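Long-range contacts in protein-glutamate methylesterase/protein-glutamine glutaminase (Thermotoga maritima, PDB 3SFT), which probably demethylates specific methylglutamate residues of chemoreceptors and deamidates specific glutamines in bacterial chemotaxis, the present chain being its C-terminal catalytic domain: residues Asp83-Leu88 with Val112-Asp117; Thr127-Leu132 with Gly151-Glu156; Asp138-Ala143 with Pro167-Glu172; Gly142-Lys147 with Glu173-Tyr178. All blocks are in the same frame, centred on the assembly; numbering follows the deposited sequence.

Interaction 1 of 4, residues Asp83-Leu88 with Val112-Asp117; sequences DFHLGL and VDFTLD
Thr115 OG1 is gripped by two partners: it donates to Leu86 O at 2.7 Å and accepts a hydrogen bond from a water that itself takes the N-H of Leu86. The donor meets Leu86 O in the carbonyl plane, on a lone pair, with a C=O...OG1 angle of 137°. Strand and helix are thus linked both directly and through a solvent molecule. Thr115 carries OG1 beside its own backbone N (chi1 -60°), which leaves the methyl CG2 to meet Leu88 CD1 at 3.6 Å. These contacts tie the first strand of the antiparallel hairpin 85-91/94-100 to the start of helix 112-123, with the segment axes 6.9 Å apart and running nearly parallel. Thr115 also packs on Val11, Val38 and Val40 of the central parallel sheet. Beside it lies an aromatic contact. His85 CB sits over one face of the Phe114 ring, 3.8 Å from its centroid. The planes of the two rings lie only 10° from parallel. They are slid apart, however, with centroids 5.1 Å from each other, so that the rings barely overlap. The rotation of the imidazole is fixed from both ends, since ND1 pairs with Ala111 N and NE2 with Asp103 O. At the Phe114 edge, close to the ring plane, Gly87 CA comes within 3.6 Å of CE2, a spot where a side chain on the glycine would be tight.

Interaction 2 of 4, residues Thr127-Leu132 with Gly151-Glu156; sequences TIAVIL and GTVIAE
Ala129 CB and Val153 CG2 stand side by side, 4.1 Å apart, on one face of the sheet; Ile131 and Ala155 share that face, while Ile128, Val130, Thr152 and Ile154 point to the other. This alternation follows from an in-register parallel pairing, with axes 4.7 Å apart at 13°. On the second face Val130 CG2 lies 4.3 Å from Ile154 CB, and the end of Ile154 reaches diagonally back to the CG2 methyl of Ile128. Val153 turns CG1 away from its backbone N (chi1 176°), which leaves CG2 to meet the Ala129 methyl, while CG1 lies near Ala129 O. Five backbone bonds hold the pair: Ala129 and Ile131 each use both N and O, and the shortest, Ile154 N to Ala129 O, measures 2.7 Å. Gly151 CA lies 3.3 Å from Thr127 O, and a CB there would clash with that oxygen. At the other end the extended Glu156 chain runs past Leu132, bringing OE1 within 3.2 Å of Leu132 CB. That carboxylate is buried and well supplied, OE1 bonding to Thr133 N and OE2 to Ser21 and Thr160 hydroxyls. Helix 140-148 connects the two strands in a beta-alpha-beta unit and packs on the face of Ala129 and Val153 through Val146. Val170 of helix 166-172 touches Ile131 and Val153, and strand 9-14 pairs with the far edge of strand 127-131.

Interaction 3 of 4, residues Asp138-Ala143 with Pro167-Glu172; sequences DGTKGA and PKSVIE
A small, largely buried helix-to-helix contact, centred on Thr140 and Ser169, joins the start of helix 140-148 to helix 166-172. The backbones come close, with Thr140 CA 4.9 Å from Val170 CA. Ser169 OG donates to Thr140 OG1 at 2.6 Å, a short hydroxyl-to-hydroxyl bond. Ser169 reaches across because its OG lies anti to the backbone N (chi1 175°), while Thr140 OG1 lies beside its own N and also has a weak hydrogen bond with Lys137 O. Val170 places its two methyls apart: CG2 sits 3.8 Å from Gly139 O, and CG1 meets Ala143 CB at 4.2 Å, one helical turn further on. Gly139 is the N-cap residue, with a positive phi of 111° at which a side chain would strike the preceding carbonyl. Just before it stands Asp138, the predicted active-site acid, whose OD2 bonds to His42 NE2 and OD1 to Asp113 N; Asp113 OD1 in turn accepts from Gly139 N and Gly142 N. With a valine at Thr140, the Ser169 hydroxyl would probably be left without its acceptor and Lys137 O would lose its weak partner. Engaged by Ser169 and, weakly, by Lys137 O, and bordered by the CG2 methyl of Val170, the Thr140 hydroxyl is probably limited in its rotation, within a buried seam next to the turn that carries Asp138.

Interaction 4 of 4, residues Gly142-Lys147 with Glu173-Tyr178; sequences GAFKVK and EGYADY
Two bends in the Lys147 chain, chi2 -50° and chi3 -54°, carry CD past Tyr175 O at 3.7 Å and deliver NZ to the Asp177 carboxylate. Tyr175, with CG beside its backbone N (chi1 -61°), lays its ring against helix 140-148. The salt bridge is uneven: Lys147 NZ meets Asp177 OD2 at 2.8 Å on the syn lone pair, whereas the second bond, from NZ to Asp177 OD1, is weak at 3.1 Å. Both charged groups have a further mate, for NZ also bonds to Gly151 O and OD2 accepts from Val153 N. The tyrosine ring takes Phe144 CA over one face, 3.9 Å from the ring centroid, and Glu173 CB, from the tyrosine's own loop, over the opposite face; both are offset toward the rim. Phe144 CB comes 3.6 Å from Tyr175 CE2, and Tyr175 OH approaches Phe144 CD1 obliquely at 3.4 Å. At the root of the side chain Tyr175 CB rests on Ala143 CB, 3.9 Å away. A methionine in place of Lys147 would probably leave the Asp177 carboxylate without its cationic mate and Gly151 O without this donor. The loop enters from helix 166-172 through Gly174, whose positive phi and two bonds back into the last helical turn form a Schellman motif. It then leads into edge strand 178-180, in the alternation of helices and parallel strands of the modified doubly wound fold of this domain.

Overall arrangement
From the N terminus, interaction 1 closes first, joining hairpin strand 85-91 to helix 112-123 before any other contact opens. That helix leads into strand 127-131, where interaction 2 begins; Leu116 of the helix packs on Ala129 and Ile131. Interactions 3 and 4 both start from the region 138-147, their first segments overlapping at Gly142 and Ala143, before interaction 2 closes at 151-156. Each therefore crosses interaction 2, closing at helix 166-172 and at the loop 173-178 respectively. Further links connect them: Val112 N of interaction 1 bonds to Asp138 OD2, Gly151 N to Val146 O, and Pro167 packs against Leu132 and Glu156. Hairpin, central parallel sheet and flanking helices are tied together.

Interaction 1 of 4, residues Asp83-Leu88 with Val112-Asp117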
# COMPACT_ATOMS: atom_id res chain seq x y z
N ASP A 83 -14.31 -5.07 -5.31
CA ASP A 83 -14.79 -5.27 -6.68
C ASP A 83 -13.99 -4.62 -7.80
O ASP A 83 -14.21 -4.92 -8.98
CB ASP A 83 -16.27 -4.85 -6.80
CG ASP A 83 -17.19 -5.68 -5.92
OD1 ASP A 83 -17.09 -6.93 -5.97
OD2 ASP A 83 -18.01 -5.08 -5.19
N PHE A 84 -13.06 -3.72 -7.46
CA PHE A 84 -12.26 -3.03 -8.47
C PHE A 84 -10.77 -3.01 -8.13
O PHE A 84 -10.38 -3.11 -6.97
CB PHE A 84 -12.68 -1.56 -8.60
CG PHE A 84 -14.12 -1.35 -8.97
CD1 PHE A 84 -14.51 -1.31 -10.30
CD2 PHE A 84 -15.08 -1.10 -7.99
CE1 PHE A 84 -15.84 -1.02 -10.66
CE2 PHE A 84 -16.40 -0.81 -8.33
CZ PHE A 84 -16.78 -0.77 -9.66
N HIS A 85 -9.94 -2.90 -9.17
CA HIS A 85 -8.50 -2.76 -8.99
C HIS A 85 -8.36 -1.25 -8.88
O HIS A 85 -9.05 -0.51 -9.59
CB HIS A 85 -7.74 -3.23 -10.23
CG HIS A 85 -7.59 -4.72 -10.32
ND1 HIS A 85 -7.09 -5.48 -9.29
CD2 HIS A 85 -7.86 -5.58 -11.33
CE1 HIS A 85 -7.06 -6.75 -9.66
NE2 HIS A 85 -7.52 -6.84 -10.89
N LEU A 86 -7.56 -0.78 -7.93
CA LEU A 86 -7.37 0.65 -7.74
C LEU A 86 -6.20 1.19 -8.56
O LEU A 86 -5.04 0.91 -8.27
CB LEU A 86 -7.16 0.95 -6.25
CG LEU A 86 -7.01 2.42 -5.88
CD1 LEU A 86 -8.28 3.18 -6.23
CD2 LEU A 86 -6.70 2.54 -4.39
N GLY A 87 -6.52 1.97 -9.58
CA GLY A 87 -5.48 2.55 -10.41
C GLY A 87 -5.16 3.97 -10.02
O GLY A 87 -5.84 4.57 -9.19
N LEU A 88 -4.06 4.48 -10.57
CA LEU A 88 -3.61 5.85 -10.35
C LEU A 88 -3.25 6.41 -11.71
O LEU A 88 -2.71 5.70 -12.56
CB LEU A 88 -2.39 5.92 -9.42
CG LEU A 88 -2.64 5.76 -7.92
CD1 LEU A 88 -2.57 4.30 -7.53
CD2 LEU A 88 -1.60 6.55 -7.15
N VAL A 112 -2.72 -5.67 -5.01
CA VAL A 112 -1.75 -4.59 -4.83
C VAL A 112 -0.79 -4.48 -6.03
O VAL A 112 -0.27 -3.40 -6.29
CB VAL A 112 -0.97 -4.71 -3.48
CG1 VAL A 112 0.14 -5.74 -3.57
CG2 VAL A 112 -0.42 -3.34 -3.07
N ASP A 113 -0.61 -5.56 -6.79
CA ASP A 113 0.26 -5.53 -7.98
C ASP A 113 -0.22 -4.48 -8.99
O ASP A 113 0.59 -3.77 -9.58
CB ASP A 113 0.30 -6.90 -8.67
CG ASP A 113 1.28 -7.87 -8.02
OD1 ASP A 113 2.12 -7.43 -7.21
OD2 ASP A 113 1.21 -9.08 -8.33
N PHE A 114 -1.53 -4.38 -9.17
CA PHE A 114 -2.11 -3.41 -10.10
C PHE A 114 -1.82 -1.97 -9.65
O PHE A 114 -1.40 -1.14 -10.45
CB PHE A 114 -3.62 -3.62 -10.24
CG PHE A 114 -4.26 -2.78 -11.32
CD1 PHE A 114 -4.51 -3.31 -12.58
CD2 PHE A 114 -4.61 -1.45 -11.07
CE1 PHE A 114 -5.10 -2.54 -13.58
CE2 PHE A 114 -5.20 -0.67 -12.06
CZ PHE A 114 -5.44 -1.22 -13.32
N THR A 115 -2.07 -1.69 -8.37
CA THR A 115 -1.84 -0.35 -7.83
C THR A 115 -0.36 0.06 -7.90
O THR A 115 -0.03 1.20 -8.24
CB THR A 115 -2.35 -0.23 -6.38
OG1 THR A 115 -3.76 -0.48 -6.36
CG2 THR A 115 -2.10 1.17 -5.82
N LEU A 116 0.52 -0.88 -7.57
CA LEU A 116 1.96 -0.63 -7.60
C LEU A 116 2.46 -0.41 -9.02
O LEU A 116 3.35 0.41 -9.24
CB LEU A 116 2.72 -1.78 -6.93
CG LEU A 116 2.66 -1.78 -5.40
CD1 LEU A 116 3.03 -3.14 -4.84
CD2 LEU A 116 3.60 -0.73 -4.88
N ASP A 117 1.89 -1.14 -9.97
CA ASP A 117 2.27 -1.00 -11.37
C ASP A 117 2.01 0.45 -11.79
O ASP A 117 2.88 1.11 -12.36
CB ASP A 117 1.43 -1.95 -12.24
CG ASP A 117 1.67 -1.76 -13.73
OD1 ASP A 117 2.84 -1.56 -14.14
OD2 ASP A 117 0.69 -1.82 -14.51
O HOH W 1 -5.42 -2.69 -6.89

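Interaction 2 of 4, residues Thr127-Leu132 with Gly151-Glu156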
# COMPACT_ATOMS: atom_id res chain seq x y z
N THR A 127 8.73 6.16 -5.45
CA THR A 127 7.73 5.19 -5.03
C THR A 127 8.26 4.35 -3.87
O THR A 127 9.40 3.90 -3.89
CB THR A 127 7.35 4.22 -6.17
OG1 THR A 127 7.03 4.96 -7.35
CG2 THR A 127 6.14 3.36 -5.78
N ILE A 128 7.43 4.18 -2.85
CA ILE A 128 7.79 3.37 -1.70
C ILE A 128 6.72 2.28 -1.56
O ILE A 128 5.53 2.59 -1.46
CB ILE A 128 7.82 4.20 -0.39
CG1 ILE A 128 8.93 5.25 -0.45
CG2 ILE A 128 8.05 3.29 0.81
CD1 ILE A 128 8.99 6.17 0.79
N ALA A 129 7.14 1.02 -1.62
CA ALA A 129 6.21 -0.11 -1.49
C ALA A 129 6.41 -0.80 -0.15
O ALA A 129 7.54 -0.97 0.31
CB ALA A 129 6.43 -1.12 -2.63
N VAL A 130 5.30 -1.18 0.48
CA VAL A 130 5.33 -1.87 1.76
C VAL A 130 4.47 -3.12 1.65
O VAL A 130 3.26 -3.03 1.47
CB VAL A 130 4.77 -0.97 2.91
CG1 VAL A 130 4.92 -1.68 4.25
CG2 VAL A 130 5.50 0.36 2.95
N ILE A 131 5.10 -4.29 1.72
CA ILE A 131 4.37 -5.54 1.61
C ILE A 131 4.28 -6.19 2.98
O ILE A 131 5.28 -6.64 3.54
CB ILE A 131 5.04 -6.48 0.59
CG1 ILE A 131 5.20 -5.75 -0.75
CG2 ILE A 131 4.23 -7.75 0.42
CD1 ILE A 131 3.90 -5.20 -1.31
N LEU A 132 3.06 -6.23 3.50
CA LEU A 132 2.79 -6.79 4.81
C LEU A 132 2.33 -8.24 4.79
O LEU A 132 2.17 -8.85 3.73
CB LEU A 132 1.72 -5.94 5.51
CG LEU A 132 2.00 -4.43 5.58
CD1 LEU A 132 0.87 -3.74 6.35
CD2 LEU A 132 3.34 -4.19 6.27
N GLY A 151 12.56 2.74 -7.19
CA GLY A 151 11.85 2.97 -5.95
C GLY A 151 12.42 2.17 -4.79
O GLY A 151 13.43 1.48 -4.95
N THR A 152 11.75 2.23 -3.65
CA THR A 152 12.18 1.55 -2.44
C THR A 152 11.12 0.55 -1.95
O THR A 152 9.92 0.84 -1.98
CB THR A 152 12.48 2.58 -1.33
OG1 THR A 152 13.56 3.43 -1.74
CG2 THR A 152 12.84 1.90 -0.01
N VAL A 153 11.57 -0.60 -1.46
CA VAL A 153 10.65 -1.63 -1.00
C VAL A 153 10.89 -2.09 0.44
O VAL A 153 12.03 -2.34 0.85
CB VAL A 153 10.70 -2.86 -1.93
CG1 VAL A 153 9.82 -3.98 -1.40
CG2 VAL A 153 10.27 -2.47 -3.34
N ILE A 154 9.81 -2.19 1.20
CA ILE A 154 9.86 -2.64 2.58
C ILE A 154 8.98 -3.88 2.74
O ILE A 154 7.82 -3.88 2.33
CB ILE A 154 9.36 -1.55 3.55
CG1 ILE A 154 10.26 -0.32 3.48
CG2 ILE A 154 9.33 -2.09 4.97
CD1 ILE A 154 9.70 0.90 4.21
N ALA A 155 9.55 -4.94 3.30
CA ALA A 155 8.82 -6.17 3.54
C ALA A 155 8.68 -6.36 5.04
O ALA A 155 9.61 -6.07 5.79
CB ALA A 155 9.54 -7.35 2.93
N GLU A 156 7.50 -6.80 5.48
CA GLU A 156 7.27 -7.02 6.89
C GLU A 156 8.00 -8.26 7.39
O GLU A 156 7.95 -9.33 6.76
CB GLU A 156 5.77 -7.12 7.20
CG GLU A 156 5.46 -7.25 8.71
CD GLU A 156 3.97 -7.28 9.03
OE1 GLU A 156 3.14 -7.27 8.10
OE2 GLU A 156 3.62 -7.32 10.23
O HOH W 2 11.28 5.68 -3.09

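Interaction 3 of 4, residues Asp138-Ala143 with Pro167-Glu172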
# COMPACT_ATOMS: atom_id res chain seq x y z
N ASP A 138 0.93 -11.74 -3.95
CA ASP A 138 0.53 -10.39 -4.37
C ASP A 138 1.52 -9.42 -3.74
O ASP A 138 1.84 -9.52 -2.56
CB ASP A 138 -0.91 -10.08 -3.93
CG ASP A 138 -1.45 -8.77 -4.51
OD1 ASP A 138 -1.02 -8.34 -5.61
OD2 ASP A 138 -2.33 -8.17 -3.88
N GLY A 139 2.06 -8.52 -4.56
CA GLY A 139 3.04 -7.56 -4.07
C GLY A 139 4.43 -7.84 -4.62
O GLY A 139 5.28 -6.94 -4.67
N THR A 140 4.66 -9.07 -5.06
CA THR A 140 5.95 -9.47 -5.61
C THR A 140 6.22 -8.83 -6.97
O THR A 140 7.24 -8.16 -7.16
CB THR A 140 6.07 -11.00 -5.70
OG1 THR A 140 6.06 -11.55 -4.38
CG2 THR A 140 7.36 -11.39 -6.39
N LYS A 141 5.30 -9.02 -7.92
CA LYS A 141 5.47 -8.43 -9.24
C LYS A 141 5.43 -6.91 -9.11
O LYS A 141 6.17 -6.20 -9.80
CB LYS A 141 4.39 -8.93 -10.21
CG LYS A 141 4.51 -10.43 -10.49
CD LYS A 141 3.41 -10.94 -11.42
CE LYS A 141 3.56 -10.40 -12.83
NZ LYS A 141 2.53 -10.96 -13.75
N GLY A 142 4.59 -6.41 -8.21
CA GLY A 142 4.51 -4.98 -7.98
C GLY A 142 5.84 -4.46 -7.43
O GLY A 142 6.27 -3.36 -7.78
N ALA A 143 6.50 -5.26 -6.59
CA ALA A 143 7.78 -4.88 -6.01
C ALA A 143 8.83 -4.83 -7.12
O ALA A 143 9.73 -3.99 -7.10
CB ALA A 143 8.19 -5.85 -4.91
N PRO A 167 5.32 -11.15 2.28
CA PRO A 167 6.63 -10.52 2.49
C PRO A 167 7.77 -11.47 2.08
O PRO A 167 8.75 -11.04 1.46
CB PRO A 167 6.66 -10.27 4.00
CG PRO A 167 5.21 -10.13 4.36
CD PRO A 167 4.58 -11.24 3.56
N LYS A 168 7.63 -12.74 2.43
CA LYS A 168 8.65 -13.73 2.10
C LYS A 168 8.88 -13.83 0.60
O LYS A 168 10.02 -13.92 0.14
CB LYS A 168 8.29 -15.11 2.66
CG LYS A 168 9.38 -16.14 2.42
CD LYS A 168 9.23 -17.38 3.29
CE LYS A 168 8.45 -18.48 2.60
NZ LYS A 168 8.57 -19.76 3.36
N SER A 169 7.79 -13.83 -0.17
CA SER A 169 7.88 -13.92 -1.62
C SER A 169 8.65 -12.73 -2.18
O SER A 169 9.44 -12.87 -3.12
CB SER A 169 6.49 -14.00 -2.24
OG SER A 169 6.57 -13.98 -3.65
N VAL A 170 8.42 -11.55 -1.61
CA VAL A 170 9.11 -10.33 -2.02
C VAL A 170 10.60 -10.45 -1.70
O VAL A 170 11.46 -10.16 -2.53
CB VAL A 170 8.53 -9.07 -1.30
CG1 VAL A 170 9.46 -7.87 -1.46
CG2 VAL A 170 7.16 -8.74 -1.85
N ILE A 171 10.90 -10.92 -0.48
CA ILE A 171 12.28 -11.08 -0.03
C ILE A 171 13.06 -12.12 -0.85
O ILE A 171 14.22 -11.88 -1.21
CB ILE A 171 12.34 -11.49 1.47
CG1 ILE A 171 11.72 -10.39 2.34
CG2 ILE A 171 13.79 -11.77 1.91
CD1 ILE A 171 11.37 -10.84 3.74
N GLU A 172 12.42 -13.24 -1.16
CA GLU A 172 13.07 -14.29 -1.94
C GLU A 172 13.49 -13.89 -3.35
O GLU A 172 14.38 -14.50 -3.94
CB GLU A 172 12.21 -15.56 -1.97
CG GLU A 172 12.18 -16.27 -0.62
CD GLU A 172 11.34 -17.53 -0.62
OE1 GLU A 172 10.56 -17.75 -1.58
OE2 GLU A 172 11.45 -18.31 0.35

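Interaction 4 of 4, residues Gly142-Lys147 with Glu173-Tyr178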
# COMPACT_ATOMS: atom_id res chain seq x y z
N GLY A 142 4.59 -6.41 -8.21
CA GLY A 142 4.51 -4.98 -7.98
C GLY A 142 5.84 -4.46 -7.43
O GLY A 142 6.27 -3.36 -7.78
N ALA A 143 6.50 -5.26 -6.59
CA ALA A 143 7.78 -4.88 -6.01
C ALA A 143 8.83 -4.83 -7.12
O ALA A 143 9.73 -3.99 -7.10
CB ALA A 143 8.19 -5.85 -4.91
N PHE A 144 8.70 -5.74 -8.08
CA PHE A 144 9.60 -5.79 -9.22
C PHE A 144 9.55 -4.45 -9.96
O PHE A 144 10.59 -3.85 -10.23
CB PHE A 144 9.21 -6.93 -10.17
CG PHE A 144 9.70 -6.73 -11.58
CD1 PHE A 144 11.05 -6.86 -11.89
CD2 PHE A 144 8.82 -6.35 -12.58
CE1 PHE A 144 11.51 -6.59 -13.17
CE2 PHE A 144 9.27 -6.08 -13.88
CZ PHE A 144 10.63 -6.20 -14.17
N LYS A 145 8.34 -4.01 -10.27
CA LYS A 145 8.14 -2.74 -10.97
C LYS A 145 8.73 -1.56 -10.20
O LYS A 145 9.39 -0.70 -10.79
CB LYS A 145 6.64 -2.49 -11.22
CG LYS A 145 6.17 -2.81 -12.64
CD LYS A 145 6.07 -4.32 -12.91
CE LYS A 145 4.94 -4.98 -12.14
NZ LYS A 145 3.58 -4.80 -12.75
N VAL A 146 8.49 -1.53 -8.90
CA VAL A 146 8.99 -0.47 -8.03
C VAL A 146 10.51 -0.41 -8.13
O VAL A 146 11.07 0.67 -8.34
CB VAL A 146 8.55 -0.68 -6.56
CG1 VAL A 146 9.26 0.31 -5.64
CG2 VAL A 146 7.04 -0.49 -6.44
N LYS A 147 11.17 -1.56 -8.00
CA LYS A 147 12.62 -1.59 -8.08
C LYS A 147 13.11 -1.23 -9.48
O LYS A 147 14.12 -0.55 -9.63
CB LYS A 147 13.17 -2.96 -7.65
CG LYS A 147 12.93 -3.32 -6.19
CD LYS A 147 13.35 -2.20 -5.23
CE LYS A 147 14.79 -1.77 -5.45
NZ LYS A 147 15.17 -0.70 -4.49
N GLU A 173 12.84 -12.87 -3.91
CA GLU A 173 13.20 -12.39 -5.24
C GLU A 173 14.34 -11.38 -5.14
O GLU A 173 14.95 -11.01 -6.14
CB GLU A 173 12.01 -11.73 -5.93
CG GLU A 173 10.89 -12.67 -6.31
CD GLU A 173 11.36 -13.81 -7.19
OE1 GLU A 173 12.00 -13.55 -8.23
OE2 GLU A 173 11.08 -14.98 -6.84
N GLY A 174 14.62 -10.93 -3.91
CA GLY A 174 15.67 -9.96 -3.67
C GLY A 174 15.18 -8.53 -3.85
O GLY A 174 15.99 -7.61 -3.97
N TYR A 175 13.86 -8.33 -3.81
CA TYR A 175 13.27 -7.01 -3.98
C TYR A 175 13.16 -6.14 -2.73
O TYR A 175 12.88 -4.95 -2.83
CB TYR A 175 11.89 -7.11 -4.63
CG TYR A 175 11.88 -7.74 -6.01
CD1 TYR A 175 12.97 -7.58 -6.87
CD2 TYR A 175 10.79 -8.49 -6.44
CE1 TYR A 175 12.97 -8.16 -8.14
CE2 TYR A 175 10.78 -9.07 -7.70
CZ TYR A 175 11.87 -8.90 -8.55
OH TYR A 175 11.86 -9.47 -9.80
N ALA A 176 13.38 -6.74 -1.56
CA ALA A 176 13.28 -5.99 -0.32
C ALA A 176 14.54 -5.22 0.06
O ALA A 176 15.63 -5.77 0.11
CB ALA A 176 12.87 -6.92 0.83
N ASP A 177 14.37 -3.92 0.30
CA ASP A 177 15.49 -3.07 0.71
C ASP A 177 15.54 -3.11 2.24
O ASP A 177 16.60 -2.94 2.83
CB ASP A 177 15.30 -1.63 0.24
CG ASP A 177 15.30 -1.51 -1.27
OD1 ASP A 177 16.31 -1.88 -1.90
OD2 ASP A 177 14.29 -1.04 -1.82
N TYR A 178 14.38 -3.33 2.85
CA TYR A 178 14.25 -3.41 4.30
C TYR A 178 13.28 -4.52 4.70
O TYR A 178 12.27 -4.75 4.02
CB TYR A 178 13.71 -2.08 4.87
CG TYR A 178 14.55 -0.87 4.54
CD1 TYR A 178 15.69 -0.57 5.28
CD2 TYR A 178 14.20 -0.03 3.49
CE1 TYR A 178 16.48 0.54 4.97
CE2 TYR A 178 14.98 1.08 3.17
CZ TYR A 178 16.11 1.36 3.92
OH TYR A 178 16.88 2.45 3.59